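Side-chain contacts in glycerophosphodiester phosphodiesterase (Thermotoga maritima, PDB 1O1Z), which belongs to the glycerophosphoryl diester phosphodiesterase family, whose members are built on a TIM-barrel fold: residues L26-L30 against E31-K35; A77-S80 against E81-L85. All blocks are in the same frame, centred on the assembly; numbering follows the deposited sequence.

Overall arrangement
Both contacts are starts of helices capped by a threonine, and they follow one another along the chain. Contact 1 (26-35) leads from a turn into helix 30-38, which belongs to the beta-alpha-beta crossover between the parallel barrel strands 14-18 and 43-50. Contact 2 (77-85) opens helix 79-85, in the long excursion that the chain makes between barrel strands 43-50 and 105-110. The centres of contacts 1 and 2 are about 18 Å apart and their nearest atoms about 6 Å, so they do not touch. The centre of contact 1 lies about 14 Å from that of the chain, the centre of contact 2 about 24 Å. The sodium ion is bound at Ser-123 and Arg-126, with neither contact supplying a ligand.

Contact 1: L26-L30 against E31-K35; sequences LENTL and EAFMK
Thr-29 OG1 meets Ala-32 N at 3.2 Å, an N-cap bond that closes the first turn of the helix. The hydroxyl is gripped three ways: it also gives its proton to Leu-26 O, 2.7 Å away and in the carbonyl plane, and accepts from a water at 3.1 Å. A chi1 of 61° sets OG1 between the backbone N and the carbonyl carbon, from where it can serve the helix start and the preceding turn together. Leu-26 O also has the methyl group CB of Ala-32 against it.

The water on OG1 donates in addition to Glu-31 OE1, and a second water links the same carboxylate oxygen to Leu-26 N. With CG anti to the backbone N and the chain extended beyond it, Glu-31 thus closes the capped turn through solvent.

Oxygens approach the Phe-33 ring at a face and at its edge. Thr-29 O lies over one face, 3.2 Å from CD2 of Phe-33. At the ring edge, near its plane, Asn-28 OD1 stands 3.4 Å from Phe-33 CZ, the amide and ring planes being 51° apart. That amide oxygen is buried and has no hydrogen-bond partner in the model, whereas ND2 of the same amide bonds to Asp-47. The backbone N of Phe-33 bonds to Thr-29 O at 3.0 Å.

A type II turn from Leu-26 to Thr-29 positions these groups, with Asn-28 at its positive-phi corner (phi 65°). Glu-27, at the other corner, forms salt bridges with Arg-19 and Arg-66.

The turn follows strand 14-18 on the C-terminal side of the barrel strands, where active sites of TIM barrels generally lie. Phe-33 packs on Val-44 and Leu-46 of strand 43-50 and on Val-58 of strand 56-58, while Leu-30 reaches Val-96 and Asn-99 of helix 93-99.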
loop_
_atom_site.group_PDB
_atom_site.type_symbol
_atom_site.label_atom_id
_atom_site.label_comp_id
_atom_site.label_asym_id
_atom_site.label_seq_id
_atom_site.Cartn_x
_atom_site.Cartn_y
_atom_site.Cartn_z
ATOM N N LEU A 26 -9.995 9.935 -9.186
ATOM C CA LEU A 26 -10.628 9.496 -7.950
ATOM C C LEU A 26 -9.917 8.272 -7.357
ATOM O O LEU A 26 -9.746 7.231 -8.012
ATOM C CB LEU A 26 -12.105 9.198 -8.185
ATOM C CG LEU A 26 -12.889 8.720 -6.955
ATOM C CD1 LEU A 26 -12.922 9.789 -5.883
ATOM C CD2 LEU A 26 -14.306 8.265 -7.331
ATOM N N GLU A 27 -9.510 8.405 -6.092
ATOM C CA GLU A 27 -8.739 7.395 -5.407
ATOM C C GLU A 27 -9.355 6.011 -5.509
ATOM O O GLU A 27 -10.576 5.818 -5.406
ATOM C CB GLU A 27 -8.585 7.728 -3.938
ATOM C CG GLU A 27 -9.895 7.923 -3.213
ATOM C CD GLU A 27 -9.673 8.064 -1.734
ATOM O OE1 GLU A 27 -9.348 9.199 -1.343
ATOM O OE2 GLU A 27 -9.807 7.061 -0.994
ATOM N N ASN A 28 -8.477 5.042 -5.672
ATOM C CA ASN A 28 -8.845 3.630 -5.596
ATOM C C ASN A 28 -9.803 3.149 -6.699
ATOM O O ASN A 28 -10.418 2.087 -6.567
ATOM C CB ASN A 28 -9.323 3.248 -4.187
ATOM C CG ASN A 28 -8.195 2.878 -3.258
ATOM O OD1 ASN A 28 -7.133 2.408 -3.690
ATOM N ND2 ASN A 28 -8.402 3.113 -1.969
ATOM N N THR A 29 -9.895 3.903 -7.790
ATOM C CA THR A 29 -10.676 3.476 -8.961
ATOM C C THR A 29 -9.796 2.893 -10.035
ATOM O O THR A 29 -8.586 3.167 -10.087
ATOM C CB THR A 29 -11.452 4.648 -9.593
ATOM O OG1 THR A 29 -10.537 5.675 -10.055
ATOM C CG2 THR A 29 -12.399 5.292 -8.590
ATOM N N LEU A 30 -10.397 2.139 -10.957
ATOM C CA LEU A 30 -9.609 1.563 -12.038
ATOM C C LEU A 30 -8.938 2.660 -12.842
ATOM O O LEU A 30 -7.796 2.509 -13.249
ATOM C CB LEU A 30 -10.446 0.682 -12.975
ATOM C CG LEU A 30 -10.985 -0.615 -12.408
ATOM C CD1 LEU A 30 -11.877 -1.291 -13.437
ATOM C CD2 LEU A 30 -9.835 -1.529 -12.001
ATOM N N GLU A 31 -9.648 3.761 -13.089
ATOM C CA GLU A 31 -9.076 4.878 -13.799
ATOM C C GLU A 31 -7.829 5.387 -13.092
ATOM O O GLU A 31 -6.794 5.576 -13.723
ATOM C CB GLU A 31 -10.098 6.008 -13.957
ATOM C CG GLU A 31 -9.540 7.230 -14.663
ATOM C CD GLU A 31 -10.536 8.368 -14.728
ATOM O OE1 GLU A 31 -11.182 8.659 -13.701
ATOM O OE2 GLU A 31 -10.642 8.988 -15.800
ATOM N N ALA A 32 -7.898 5.586 -11.774
ATOM C CA ALA A 32 -6.727 6.092 -11.040
ATOM C C ALA A 32 -5.538 5.126 -11.148
ATOM O O ALA A 32 -4.400 5.546 -11.333
ATOM C CB ALA A 32 -7.078 6.356 -9.603
ATOM N N PHE A 33 -5.805 3.825 -11.051
ATOM C CA PHE A 33 -4.712 2.851 -11.149
ATOM C C PHE A 33 -4.115 2.836 -12.548
ATOM O O PHE A 33 -2.902 2.868 -12.710
ATOM C CB PHE A 33 -5.176 1.439 -10.790
ATOM C CG PHE A 33 -5.747 1.307 -9.400
ATOM C CD1 PHE A 33 -5.060 1.790 -8.307
ATOM C CD2 PHE A 33 -6.937 0.626 -9.166
ATOM C CE1 PHE A 33 -5.557 1.659 -7.021
ATOM C CE2 PHE A 33 -7.441 0.506 -7.878
ATOM C CZ PHE A 33 -6.765 1.012 -6.813
ATOM N N MET A 34 -4.967 2.811 -13.572
ATOM C CA MET A 34 -4.483 2.794 -14.963
ATOM C C MET A 34 -3.681 4.066 -15.285
ATOM O O MET A 34 -2.655 4.000 -15.953
ATOM C CB MET A 34 -5.646 2.566 -15.939
ATOM C CG MET A 34 -6.284 1.165 -15.748
ATOM S SD MET A 34 -7.558 0.845 -17.076
ATOM C CE MET A 34 -8.830 1.986 -16.607
ATOM N N LYS A 35 -4.151 5.211 -14.803
ATOM C CA LYS A 35 -3.467 6.480 -15.046
ATOM C C LYS A 35 -2.101 6.567 -14.349
ATOM O O LYS A 35 -1.183 7.195 -14.869
ATOM C CB LYS A 35 -4.354 7.668 -14.649
ATOM C CG LYS A 35 -5.556 7.886 -15.557
ATOM C CD LYS A 35 -5.148 8.461 -16.870
ATOM C CE LYS A 35 -6.325 8.483 -17.836
ATOM N NZ LYS A 35 -5.889 8.936 -19.175
HETATM O O HOH W 1 -11.554 10.751 -11.530
HETATM O O HOH W 2 -12.732 7.078 -11.663
#

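Contact 2: A77-S80 against E81-L85; sequences ATVS and ELKEL
Thr-78 and Glu-81 cross obliquely in a capping box, each side chain accepting from the other's backbone N. Thr-78 OG1 accepts from Glu-81 N at 3.1 Å, and Glu-81 OE1 accepts from Thr-78 N at 3.0 Å. The second bond is nearly straight at its hydrogen (165°), but it reaches OE1 from above the carboxylate plane, 43° out of it. Glu-81 has CG beside its own backbone N (chi1 -73°) and an extended chain, which carries the carboxylate back past the threonine hydroxyl; Thr-78 OG1 lies only 3.2 Å from Glu-81 CG.

On another side of the turn, the methyl CB of Ala-77 abuts the branched end of Leu-82, 3.6 Å from CD2. Leu-82 CG in turn rests on Thr-78 O, the carbonyl that accepts the bond from Leu-82 N.

Val-79 and Lys-83 run side by side and point the same way, with Val-79 CG1 3.8 Å from Lys-83 CE. The end of the lysine's aliphatic chain lies alongside the valine branch, while its NZ goes on to a salt bridge with Glu-95 and a hydrogen bond to Ile-90 O.

In one of the two deposited conformers of Glu-84, Ser-80 OG donates to the anti lone pair of OE2, so the bond is doubtful as a permanent feature.

Asp-53 OD1 accepts from Val-79 N, adding an outside partner for the helix start. The Val-79 side chain packs against the loops at Ser-51, Lys-55 and Thr-92, and at the far end of the helix Leu-85 rests on Leu-70 and Val-72 of strand 70-73, which pairs with strand 63-64.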
loop_
_atom_site.group_PDB
_atom_site.type_symbol
_atom_site.label_atom_id
_atom_site.label_comp_id
_atom_site.label_asym_id
_atom_site.label_seq_id
_atom_site.Cartn_x
_atom_site.Cartn_y
_atom_site.Cartn_z
ATOM N N ALA A 77 -23.190 -4.185 2.236
ATOM C CA ALA A 77 -23.701 -4.222 0.866
ATOM C C ALA A 77 -22.940 -5.259 0.058
ATOM O O ALA A 77 -21.738 -5.466 0.254
ATOM C CB ALA A 77 -23.562 -2.867 0.223
ATOM N N THR A 78 -23.628 -5.899 -0.893
ATOM C CA THR A 78 -22.951 -6.776 -1.834
ATOM C C THR A 78 -22.130 -5.966 -2.847
ATOM O O THR A 78 -22.336 -4.755 -3.037
ATOM C CB THR A 78 -23.960 -7.636 -2.614
ATOM O OG1 THR A 78 -24.776 -6.768 -3.424
ATOM C CG2 THR A 78 -24.906 -8.386 -1.672
ATOM N N VAL A 79 -21.219 -6.627 -3.540
ATOM C CA VAL A 79 -20.465 -5.939 -4.592
ATOM C C VAL A 79 -21.393 -5.258 -5.612
ATOM O O VAL A 79 -21.198 -4.094 -5.953
ATOM C CB VAL A 79 -19.474 -6.877 -5.319
ATOM C CG1 VAL A 79 -18.842 -6.185 -6.496
ATOM C CG2 VAL A 79 -18.377 -7.344 -4.370
ATOM N N SER A 80 -22.426 -5.967 -6.058
ATOM C CA SER A 80 -23.379 -5.406 -7.011
ATOM C C SER A 80 -24.048 -4.147 -6.451
ATOM O O SER A 80 -24.171 -3.144 -7.143
ATOM C CB SER A 80 -24.430 -6.448 -7.395
ATOM O OG SER A 80 -25.295 -5.891 -8.382
ATOM N N GLU A 81 -24.480 -4.207 -5.181
ATOM C CA GLU A 81 -25.107 -3.060 -4.525
ATOM C C GLU A 81 -24.148 -1.871 -4.424
ATOM O O GLU A 81 -24.538 -0.741 -4.663
ATOM C CB GLU A 81 -25.603 -3.468 -3.143
ATOM C CG GLU A 81 -26.840 -4.352 -3.238
ATOM C CD GLU A 81 -27.219 -5.068 -1.954
ATOM O OE1 GLU A 81 -26.464 -5.047 -0.946
ATOM O OE2 GLU A 81 -28.304 -5.693 -1.960
ATOM N N LEU A 82 -22.892 -2.150 -4.101
ATOM C CA LEU A 82 -21.869 -1.108 -4.022
ATOM C C LEU A 82 -21.611 -0.452 -5.365
ATOM O O LEU A 82 -21.459 0.750 -5.462
ATOM C CB LEU A 82 -20.569 -1.665 -3.440
ATOM C CG LEU A 82 -20.685 -2.086 -1.974
ATOM C CD1 LEU A 82 -19.501 -2.940 -1.548
ATOM C CD2 LEU A 82 -20.853 -0.862 -1.075
ATOM N N LYS A 83 -21.547 -1.258 -6.410
ATOM C CA LYS A 83 -21.395 -0.726 -7.760
ATOM C C LYS A 83 -22.610 0.102 -8.188
ATOM O O LYS A 83 -22.453 1.129 -8.832
ATOM C CB LYS A 83 -21.133 -1.881 -8.724
ATOM C CG LYS A 83 -19.677 -2.362 -8.609
ATOM C CD LYS A 83 -19.304 -3.460 -9.545
ATOM C CE LYS A 83 -17.843 -3.862 -9.386
ATOM N NZ LYS A 83 -16.880 -2.955 -10.049
ATOM N N GLU A 84 -23.812 -0.328 -7.823
ATOM C CA GLU A 84 -24.992 0.454 -8.137
ATOM C C GLU A 84 -24.927 1.813 -7.434
ATOM O O GLU A 84 -25.180 2.841 -8.037
ATOM C CB GLU A 84 -26.273 -0.291 -7.726
ATOM C CG GLU A 84 -26.508 -1.608 -8.459
ATOM C CD GLU A 84 -27.406 -2.576 -7.689
ATOM O OE1 GLU A 84 -28.449 -2.129 -7.176
ATOM O OE2 GLU A 84 -27.076 -3.790 -7.591
ATOM N N LEU A 85 -24.600 1.800 -6.143
ATOM C CA LEU A 85 -24.543 3.030 -5.339
ATOM C C LEU A 85 -23.493 4.031 -5.809
ATOM O O LEU A 85 -23.693 5.244 -5.716
ATOM C CB LEU A 85 -24.251 2.678 -3.884
ATOM C CG LEU A 85 -25.406 2.019 -3.151
ATOM C CD1 LEU A 85 -24.927 1.380 -1.861
ATOM C CD2 LEU A 85 -26.536 3.007 -2.899
#